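Long-range contacts in prolyl oligopeptidase (PDB 1YR2), which probably hydrolyses oligopeptides after proline and alanine residues, as a serine peptidase of the S9A family: residues Lys341-Val346 with Thr357-Ser362; Asn374-Ser379 with Phe391-Lys396. All coordinates share one frame; numbering follows the deposited sequence.

Contact 1: Lys341-Val346 with Thr357-Ser362; sequences KKIVRV and TVVPES
The carbonyl O of Ile343 takes two backbone donors from the facing segment. Val358 N lies 2.9 Å from Ile343 O in a bond bent to 137° at the hydrogen; Val359 N, at 3.3 Å from the same oxygen, is straight but weak. Ile343 N returns a bond to Val359 O at 2.9 Å, in the carbonyl plane. Beside these bonds the Ile343 and Val359 side chains lie parallel, CD1 of Ile343 resting 3.8 Å from CG2 of Val359, while CG2 of Ile343 meets Val358 CG2 crosswise. Val358 turns its other methyl, CG1, over the centre of one face of the Arg345 guanidinium, 4.1 Å above its plane. Lys342 rises from the sheet on the side of Thr357 and Val344, CD and CE passing the Thr357 side chain; its extended chain carries NZ to Asp336 O and to a water, 2.6 Å away, that also bonds Thr357 OG1. With an alanine here, the water and Asp336 O would probably lose their ammonium partner, and Thr357 CG2 the CD that packs on it. Because Val358 and Val359 both face Ile343, the register slips by one: a classic beta bulge, here where the outermost strand of a four-stranded beta-propeller blade turns off toward the next.

Contact 2: Asn374-Ser379 with Phe391-Lys396; sequences NRLFAS and FDLDGK
Leu376 N and Phe391 O form the shortest bond between the segments, 2.7 Å, with the donor tilted 16° from the carbonyl plane. Its companion, Phe391 N to Leu376 O at 2.9 Å, lies in the carbonyl plane, and both bonds measure 153° at the hydrogen. Together they define an antiparallel hydrogen-bonded pair. The side chains of this pair share one face of the sheet, with CB of Leu376 4.2 Å from CB of Phe391. The Phe391 ring, its CG anti to the carbonyl carbon (chi1 -59°), extends along the neighbouring strand so that Ala378 CB meets its edge at CE1, 4.0 Å away and near the ring plane.

At the other end Leu393 leans back over the strand: its CG approaches Asn374 O to 3.5 Å, and its CD2 packs against CG of Leu376. One water bridges the same corner, donating to Asn374 O and accepting from Leu393 N. Asp392 opens a type I turn closed by Gly395 N bonding to Asp392 O, and Asp394 OD1 accepts from Lys396 N, met from above the carboxylate plane, in an Asx turn. The aliphatic part of Arg375 passes Phe391 O, CB coming within 3.3 Å. Its NE stays 4.2 Å from Asp392 OD1, near the guanidinium plane but beyond a salt bridge, while NH1 has a weak bond to Pro439 O. Pairing of the two strands therefore rests on backbone bonds and apolar contacts, and the Arg375-Asp392 attraction is likely to add only a diffuse electrostatic term near the surface.

Contacts 1 and 2 belong to successive blades of the propeller, their centres 10 Å apart. Contact 1 joins the third strand of its blade to the end of the fourth and the loop that follows; contact 2 joins the two middle strands of the next blade. Three of 11 touching residues are buried in contact 1, three of seven in contact 2. Both have a bridging water, but contact 1 relies on a bulge and a lysine-threonine water where the outermost strand gives way to a loop, contact 2 on a regular bonded pair beside a turn. They meet where Val359 CG1 packs 3.8 Å from Phe391 CZ, among buried side chains, and nearer the surface where Val358 CG1 approaches Asp394 O at 3.4 Å. The bulge residues thus form part of the interface between blades.

Contact 1: Lys341-Val346 with Thr357-Ser362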
ATOM      1  N   LYS A 341      -6.577   6.692 -17.845  1.00 11.20           N
ATOM      2  CA  LYS A 341      -5.436   6.292 -18.694  1.00 11.88           C
ATOM      3  C   LYS A 341      -5.854   5.344 -19.815  1.00 10.95           C
ATOM      4  O   LYS A 341      -6.925   4.763 -19.764  1.00 11.24           O
ATOM      5  CB  LYS A 341      -4.233   5.714 -17.935  1.00 13.18           C
ATOM      6  CG  LYS A 341      -3.760   6.389 -16.618  1.00 19.12           C
ATOM      7  CD  LYS A 341      -3.397   7.851 -16.680  1.00 22.90           C
ATOM      8  CE  LYS A 341      -3.489   8.496 -15.248  1.00 26.61           C
ATOM      9  NZ  LYS A 341      -2.649   7.830 -14.189  1.00 31.72           N
ATOM     10  N   LYS A 342      -4.996   5.267 -20.824  1.00 10.82           N
ATOM     11  CA  LYS A 342      -5.186   4.485 -22.033  1.00  9.69           C
ATOM     12  C   LYS A 342      -3.814   4.020 -22.547  1.00  9.96           C
ATOM     13  O   LYS A 342      -2.774   4.452 -22.088  1.00 10.40           O
ATOM     14  CB  LYS A 342      -5.932   5.335 -23.085  1.00 10.20           C
ATOM     15  CG  LYS A 342      -5.170   6.506 -23.591  1.00 12.00           C
ATOM     16  CD  LYS A 342      -6.025   7.469 -24.427  1.00 14.50           C
ATOM     17  CE  LYS A 342      -5.170   8.591 -25.013  1.00 17.50           C
ATOM     18  NZ  LYS A 342      -5.971   9.604 -25.706  1.00 15.87           N
ATOM     19  N   ILE A 343      -3.807   3.083 -23.462  1.00  9.05           N
ATOM     20  CA  ILE A 343      -2.579   2.605 -24.074  1.00  8.88           C
ATOM     21  C   ILE A 343      -2.460   3.109 -25.507  1.00 10.24           C
ATOM     22  O   ILE A 343      -3.323   2.839 -26.334  1.00  9.93           O
ATOM     23  CB  ILE A 343      -2.562   1.078 -24.049  1.00  9.25           C
ATOM     24  CG1 ILE A 343      -2.670   0.604 -22.580  1.00  9.76           C
ATOM     25  CG2 ILE A 343      -1.221   0.576 -24.620  1.00 11.04           C
ATOM     26  CD1 ILE A 343      -2.762  -0.860 -22.440  1.00 11.91           C
ATOM     27  N   VAL A 344      -1.371   3.802 -25.764  1.00 10.31           N
ATOM     28  CA  VAL A 344      -1.061   4.385 -27.063  1.00 10.80           C
ATOM     29  C   VAL A 344       0.183   3.722 -27.673  1.00 10.70           C
ATOM     30  O   VAL A 344       1.238   3.594 -27.034  1.00 11.78           O
ATOM     31  CB  VAL A 344      -0.855   5.907 -26.965  1.00 11.51           C
ATOM     32  CG1 VAL A 344      -0.497   6.498 -28.310  1.00 11.06           C
ATOM     33  CG2 VAL A 344      -2.109   6.584 -26.475  1.00 11.99           C
ATOM     34  N   ARG A 345       0.029   3.337 -28.924  1.00 10.60           N
ATOM     35  CA  ARG A 345       1.137   2.817 -29.742  1.00 10.69           C
ATOM     36  C   ARG A 345       1.650   3.898 -30.642  1.00 11.46           C
ATOM     37  O   ARG A 345       0.886   4.509 -31.373  1.00  8.88           O
ATOM     38  CB  ARG A 345       0.680   1.658 -30.559  1.00  9.88           C
ATOM     39  CG  ARG A 345       1.794   0.969 -31.348  1.00 11.64           C
ATOM     40  CD  ARG A 345       1.332  -0.174 -32.218  1.00 11.70           C
ATOM     41  NE  ARG A 345       0.473   0.362 -33.276  1.00 13.20           N
ATOM     42  CZ  ARG A 345      -0.399  -0.303 -33.991  1.00 15.36           C
ATOM     43  NH1 ARG A 345      -0.562  -1.613 -33.894  1.00 15.56           N
ATOM     44  NH2 ARG A 345      -1.103   0.381 -34.864  1.00 13.76           N
ATOM     45  N   VAL A 346       2.930   4.196 -30.564  1.00 11.17           N
ATOM     46  CA  VAL A 346       3.524   5.170 -31.485  1.00 11.03           C
ATOM     47  C   VAL A 346       4.399   4.433 -32.495  1.00 12.37           C
ATOM     48  O   VAL A 346       5.305   3.696 -32.118  1.00 12.73           O
ATOM     49  CB  VAL A 346       4.366   6.127 -30.702  1.00 11.16           C
ATOM     50  CG1 VAL A 346       4.987   7.179 -31.602  1.00 13.57           C
ATOM     51  CG2 VAL A 346       3.511   6.759 -29.676  1.00 10.64           C
ATOM     52  N   THR A 357      -4.392   4.836 -30.444  1.00 12.34           N
ATOM     53  CA  THR A 357      -4.836   4.366 -29.144  1.00 13.63           C
ATOM     54  C   THR A 357      -5.258   2.929 -29.323  1.00 13.32           C
ATOM     55  O   THR A 357      -6.197   2.683 -29.981  1.00 14.79           O
ATOM     56  CB  THR A 357      -5.996   5.217 -28.671  1.00 14.12           C
ATOM     57  OG1 THR A 357      -5.494   6.539 -28.436  1.00 14.95           O
ATOM     58  CG2 THR A 357      -6.554   4.716 -27.338  1.00 14.34           C
ATOM     59  N   VAL A 358      -4.489   1.970 -28.821  1.00 12.08           N
ATOM     60  CA  VAL A 358      -4.807   0.568 -29.085  1.00 12.14           C
ATOM     61  C   VAL A 358      -5.707  -0.030 -28.012  1.00 11.67           C
ATOM     62  O   VAL A 358      -6.437  -1.005 -28.254  1.00 12.86           O
ATOM     63  CB  VAL A 358      -3.534  -0.283 -29.291  1.00 12.70           C
ATOM     64  CG1 VAL A 358      -2.870   0.041 -30.650  1.00 15.47           C
ATOM     65  CG2 VAL A 358      -2.522  -0.095 -28.135  1.00 12.05           C
ATOM     66  N   VAL A 359      -5.674   0.561 -26.827  1.00 11.36           N
ATOM     67  CA  VAL A 359      -6.613   0.201 -25.754  1.00 11.31           C
ATOM     68  C   VAL A 359      -7.131   1.513 -25.207  1.00 11.41           C
ATOM     69  O   VAL A 359      -6.366   2.252 -24.556  1.00 10.99           O
ATOM     70  CB  VAL A 359      -5.957  -0.602 -24.604  1.00 10.97           C
ATOM     71  CG1 VAL A 359      -7.013  -1.030 -23.571  1.00 10.68           C
ATOM     72  CG2 VAL A 359      -5.266  -1.842 -25.132  1.00 11.46           C
ATOM     73  N   PRO A 360      -8.407   1.807 -25.448  1.00 11.69           N
ATOM     74  CA  PRO A 360      -8.958   3.085 -25.045  1.00 12.83           C
ATOM     75  C   PRO A 360      -9.203   3.107 -23.553  1.00 12.92           C
ATOM     76  O   PRO A 360      -9.178   2.051 -22.910  1.00 12.85           O
ATOM     77  CB  PRO A 360     -10.262   3.167 -25.824  1.00 14.11           C
ATOM     78  CG  PRO A 360     -10.677   1.726 -26.028  1.00 15.99           C
ATOM     79  CD  PRO A 360      -9.424   0.942 -26.082  1.00 13.10           C
ATOM     80  N   GLU A 361      -9.382   4.315 -23.039  1.00 12.73           N
ATOM     81  CA  GLU A 361      -9.744   4.518 -21.660  1.00 14.82           C
ATOM     82  C   GLU A 361     -10.935   3.653 -21.322  1.00 14.61           C
ATOM     83  O   GLU A 361     -11.908   3.593 -22.068  1.00 13.82           O
ATOM     84  CB  GLU A 361     -10.033   6.013 -21.386  1.00 15.40           C
ATOM     85  CG  GLU A 361     -10.147   6.362 -19.926  1.00 17.02           C
ATOM     86  CD  GLU A 361     -10.585   7.804 -19.719  1.00 20.13           C
ATOM     87  OE1 GLU A 361     -11.104   8.435 -20.669  1.00 21.94           O
ATOM     88  OE2 GLU A 361     -10.399   8.295 -18.600  1.00 20.05           O
ATOM     89  N   SER A 362     -10.856   2.928 -20.209  1.00 14.72           N
ATOM     90  CA  SER A 362     -12.045   2.201 -19.735  1.00 14.94           C
ATOM     91  C   SER A 362     -12.716   2.878 -18.524  1.00 14.55           C
ATOM     92  O   SER A 362     -12.336   3.981 -18.135  1.00 14.74           O
ATOM     93  CB  SER A 362     -11.737   0.729 -19.512  1.00 16.63           C
ATOM     94  OG  SER A 362     -11.409   0.417 -18.196  1.00 16.23           O
TER
HETATM   95  O   HOH W   1      -8.525   3.029 -18.320  1.00 16.89           O
HETATM   96  O   HOH W   2      -7.460   1.439 -20.666  1.00 19.96           O
HETATM   97  O   HOH W   3      -7.099   8.456 -27.799  1.00 30.93           O

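Contact 2: Asn374-Ser379 with Phe391-Lys396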
ATOM      1  N   ASN A 374       4.012 -11.914 -26.751  1.00 19.70           N
ATOM      2  CA  ASN A 374       3.560 -11.050 -27.859  1.00 21.56           C
ATOM      3  C   ASN A 374       2.377 -10.207 -27.445  1.00 19.72           C
ATOM      4  O   ASN A 374       1.611  -9.811 -28.290  1.00 20.05           O
ATOM      5  CB  ASN A 374       3.165 -11.858 -29.104  1.00 23.41           C
ATOM      6  CG  ASN A 374       4.339 -12.588 -29.706  1.00 29.54           C
ATOM      7  OD1 ASN A 374       5.481 -12.058 -29.732  1.00 39.45           O
ATOM      8  ND2 ASN A 374       4.108 -13.825 -30.133  1.00 33.95           N
ATOM      9  N   ARG A 375       2.299  -9.872 -26.155  1.00 17.94           N
ATOM     10  CA  ARG A 375       1.104  -9.288 -25.581  1.00 15.98           C
ATOM     11  C   ARG A 375       1.350  -8.148 -24.615  1.00 14.80           C
ATOM     12  O   ARG A 375       2.421  -8.022 -23.953  1.00 13.97           O
ATOM     13  CB  ARG A 375       0.324 -10.380 -24.873  1.00 16.84           C
ATOM     14  CG  ARG A 375      -0.406 -11.303 -25.785  1.00 18.62           C
ATOM     15  CD  ARG A 375      -1.047 -12.445 -25.056  1.00 20.63           C
ATOM     16  NE  ARG A 375      -2.015 -13.163 -25.883  1.00 17.94           N
ATOM     17  CZ  ARG A 375      -2.792 -14.148 -25.416  1.00 18.26           C
ATOM     18  NH1 ARG A 375      -2.703 -14.568 -24.146  1.00 17.97           N
ATOM     19  NH2 ARG A 375      -3.692 -14.690 -26.192  1.00 22.68           N
ATOM     20  N   LEU A 376       0.332  -7.304 -24.514  1.00 12.30           N
ATOM     21  CA  LEU A 376       0.233  -6.299 -23.472  1.00 12.57           C
ATOM     22  C   LEU A 376      -0.516  -6.879 -22.297  1.00 11.78           C
ATOM     23  O   LEU A 376      -1.519  -7.543 -22.481  1.00 10.07           O
ATOM     24  CB  LEU A 376      -0.565  -5.084 -23.950  1.00 13.16           C
ATOM     25  CG  LEU A 376       0.045  -4.195 -25.013  1.00 15.54           C
ATOM     26  CD1 LEU A 376      -1.044  -3.449 -25.763  1.00 17.12           C
ATOM     27  CD2 LEU A 376       1.016  -3.201 -24.312  1.00 16.16           C
ATOM     28  N   PHE A 377      -0.020  -6.624 -21.106  1.00 10.68           N
ATOM     29  CA  PHE A 377      -0.713  -6.989 -19.853  1.00 10.78           C
ATOM     30  C   PHE A 377      -1.000  -5.715 -19.066  1.00 11.08           C
ATOM     31  O   PHE A 377      -0.074  -5.027 -18.577  1.00 13.15           O
ATOM     32  CB  PHE A 377       0.117  -8.008 -19.060  1.00 10.61           C
ATOM     33  CG  PHE A 377       0.235  -9.311 -19.762  1.00 10.96           C
ATOM     34  CD1 PHE A 377      -0.801 -10.253 -19.687  1.00 10.69           C
ATOM     35  CD2 PHE A 377       1.276  -9.516 -20.643  1.00  9.75           C
ATOM     36  CE1 PHE A 377      -0.733 -11.442 -20.393  1.00 14.80           C
ATOM     37  CE2 PHE A 377       1.365 -10.668 -21.365  1.00 10.82           C
ATOM     38  CZ  PHE A 377       0.353 -11.655 -21.260  1.00 12.76           C
ATOM     39  N   ALA A 378      -2.277  -5.439 -18.861  1.00 10.04           N
ATOM     40  CA  ALA A 378      -2.753  -4.145 -18.330  1.00 10.46           C
ATOM     41  C   ALA A 378      -3.404  -4.396 -16.978  1.00 11.02           C
ATOM     42  O   ALA A 378      -4.368  -5.142 -16.909  1.00 10.85           O
ATOM     43  CB  ALA A 378      -3.754  -3.529 -19.280  1.00  9.47           C
ATOM     44  N   SER A 379      -2.821  -3.833 -15.907  1.00 10.05           N
ATOM     45  CA  SER A 379      -3.338  -3.976 -14.571  1.00 11.14           C
ATOM     46  C   SER A 379      -4.301  -2.837 -14.195  1.00 10.59           C
ATOM     47  O   SER A 379      -3.901  -1.674 -14.048  1.00 11.54           O
ATOM     48  CB  SER A 379      -2.175  -4.045 -13.567  1.00 12.14           C
ATOM     49  OG  SER A 379      -1.458  -5.220 -13.820  1.00 14.69           O
ATOM     50  N   PHE A 391      -3.845  -8.209 -24.027  1.00 11.01           N
ATOM     51  CA  PHE A 391      -4.179  -7.716 -25.384  1.00 10.89           C
ATOM     52  C   PHE A 391      -3.039  -8.076 -26.326  1.00 11.73           C
ATOM     53  O   PHE A 391      -1.880  -8.119 -25.902  1.00 12.94           O
ATOM     54  CB  PHE A 391      -4.326  -6.196 -25.413  1.00 10.03           C
ATOM     55  CG  PHE A 391      -5.362  -5.658 -24.500  1.00  9.70           C
ATOM     56  CD1 PHE A 391      -5.032  -5.362 -23.165  1.00 10.14           C
ATOM     57  CD2 PHE A 391      -6.683  -5.483 -24.914  1.00  8.31           C
ATOM     58  CE1 PHE A 391      -5.951  -4.861 -22.296  1.00 11.40           C
ATOM     59  CE2 PHE A 391      -7.644  -4.987 -23.994  1.00  9.53           C
ATOM     60  CZ  PHE A 391      -7.222  -4.669 -22.660  1.00 10.02           C
ATOM     61  N   ASP A 392      -3.336  -8.336 -27.601  1.00 13.03           N
ATOM     62  CA  ASP A 392      -2.310  -8.292 -28.640  1.00 13.75           C
ATOM     63  C   ASP A 392      -1.709  -6.886 -28.680  1.00 13.91           C
ATOM     64  O   ASP A 392      -2.317  -5.940 -28.261  1.00 12.26           O
ATOM     65  CB  ASP A 392      -2.909  -8.635 -30.038  1.00 15.62           C
ATOM     66  CG  ASP A 392      -3.437 -10.065 -30.131  1.00 20.45           C
ATOM     67  OD1 ASP A 392      -3.002 -10.963 -29.366  1.00 29.33           O
ATOM     68  OD2 ASP A 392      -4.308 -10.392 -30.938  1.00 29.16           O
ATOM     69  N   LEU A 393      -0.540  -6.756 -29.276  1.00 14.01           N
ATOM     70  CA  LEU A 393       0.153  -5.491 -29.352  1.00 15.23           C
ATOM     71  C   LEU A 393      -0.632  -4.440 -30.108  1.00 13.54           C
ATOM     72  O   LEU A 393      -0.469  -3.243 -29.848  1.00 13.36           O
ATOM     73  CB  LEU A 393       1.555  -5.688 -29.973  1.00 16.23           C
ATOM     74  CG  LEU A 393       2.569  -6.532 -29.148  1.00 19.97           C
ATOM     75  CD1 LEU A 393       3.958  -6.656 -29.808  1.00 19.38           C
ATOM     76  CD2 LEU A 393       2.692  -6.006 -27.789  1.00 25.69           C
ATOM     77  N   ASP A 394      -1.538  -4.859 -30.965  1.00 14.34           N
ATOM     78  CA  ASP A 394      -2.371  -3.917 -31.728  1.00 14.43           C
ATOM     79  C   ASP A 394      -3.683  -3.576 -31.000  1.00 14.74           C
ATOM     80  O   ASP A 394      -4.533  -2.834 -31.522  1.00 15.62           O
ATOM     81  CB  ASP A 394      -2.603  -4.471 -33.135  1.00 16.07           C
ATOM     82  CG  ASP A 394      -3.609  -5.617 -33.173  1.00 18.61           C
ATOM     83  OD1 ASP A 394      -3.899  -6.240 -32.117  1.00 16.57           O
ATOM     84  OD2 ASP A 394      -4.162  -5.977 -34.233  1.00 25.07           O
ATOM     85  N   GLY A 395      -3.879  -4.131 -29.806  1.00 13.75           N
ATOM     86  CA  GLY A 395      -5.040  -3.829 -28.989  1.00 13.79           C
ATOM     87  C   GLY A 395      -6.115  -4.900 -28.949  1.00 13.30           C
ATOM     88  O   GLY A 395      -7.113  -4.761 -28.238  1.00 14.27           O
ATOM     89  N   LYS A 396      -5.982  -5.946 -29.748  1.00 13.14           N
ATOM     90  CA  LYS A 396      -7.055  -6.926 -29.791  1.00 13.98           C
ATOM     91  C   LYS A 396      -7.148  -7.659 -28.418  1.00 14.31           C
ATOM     92  O   LYS A 396      -6.166  -8.211 -27.956  1.00 12.73           O
ATOM     93  CB  LYS A 396      -6.781  -7.938 -30.866  1.00 14.62           C
ATOM     94  CG  LYS A 396      -7.905  -8.962 -31.050  1.00 16.73           C
ATOM     95  CD  LYS A 396      -7.518 -10.009 -32.156  1.00 21.09           C
ATOM     96  CE  LYS A 396      -8.707 -10.964 -32.498  1.00 25.50           C
ATOM     97  NZ  LYS A 396      -8.531 -12.274 -31.749  1.00 28.01           N
TER
HETATM   98  O   HOH W   4       0.559  -9.242 -30.625  1.00 34.00           O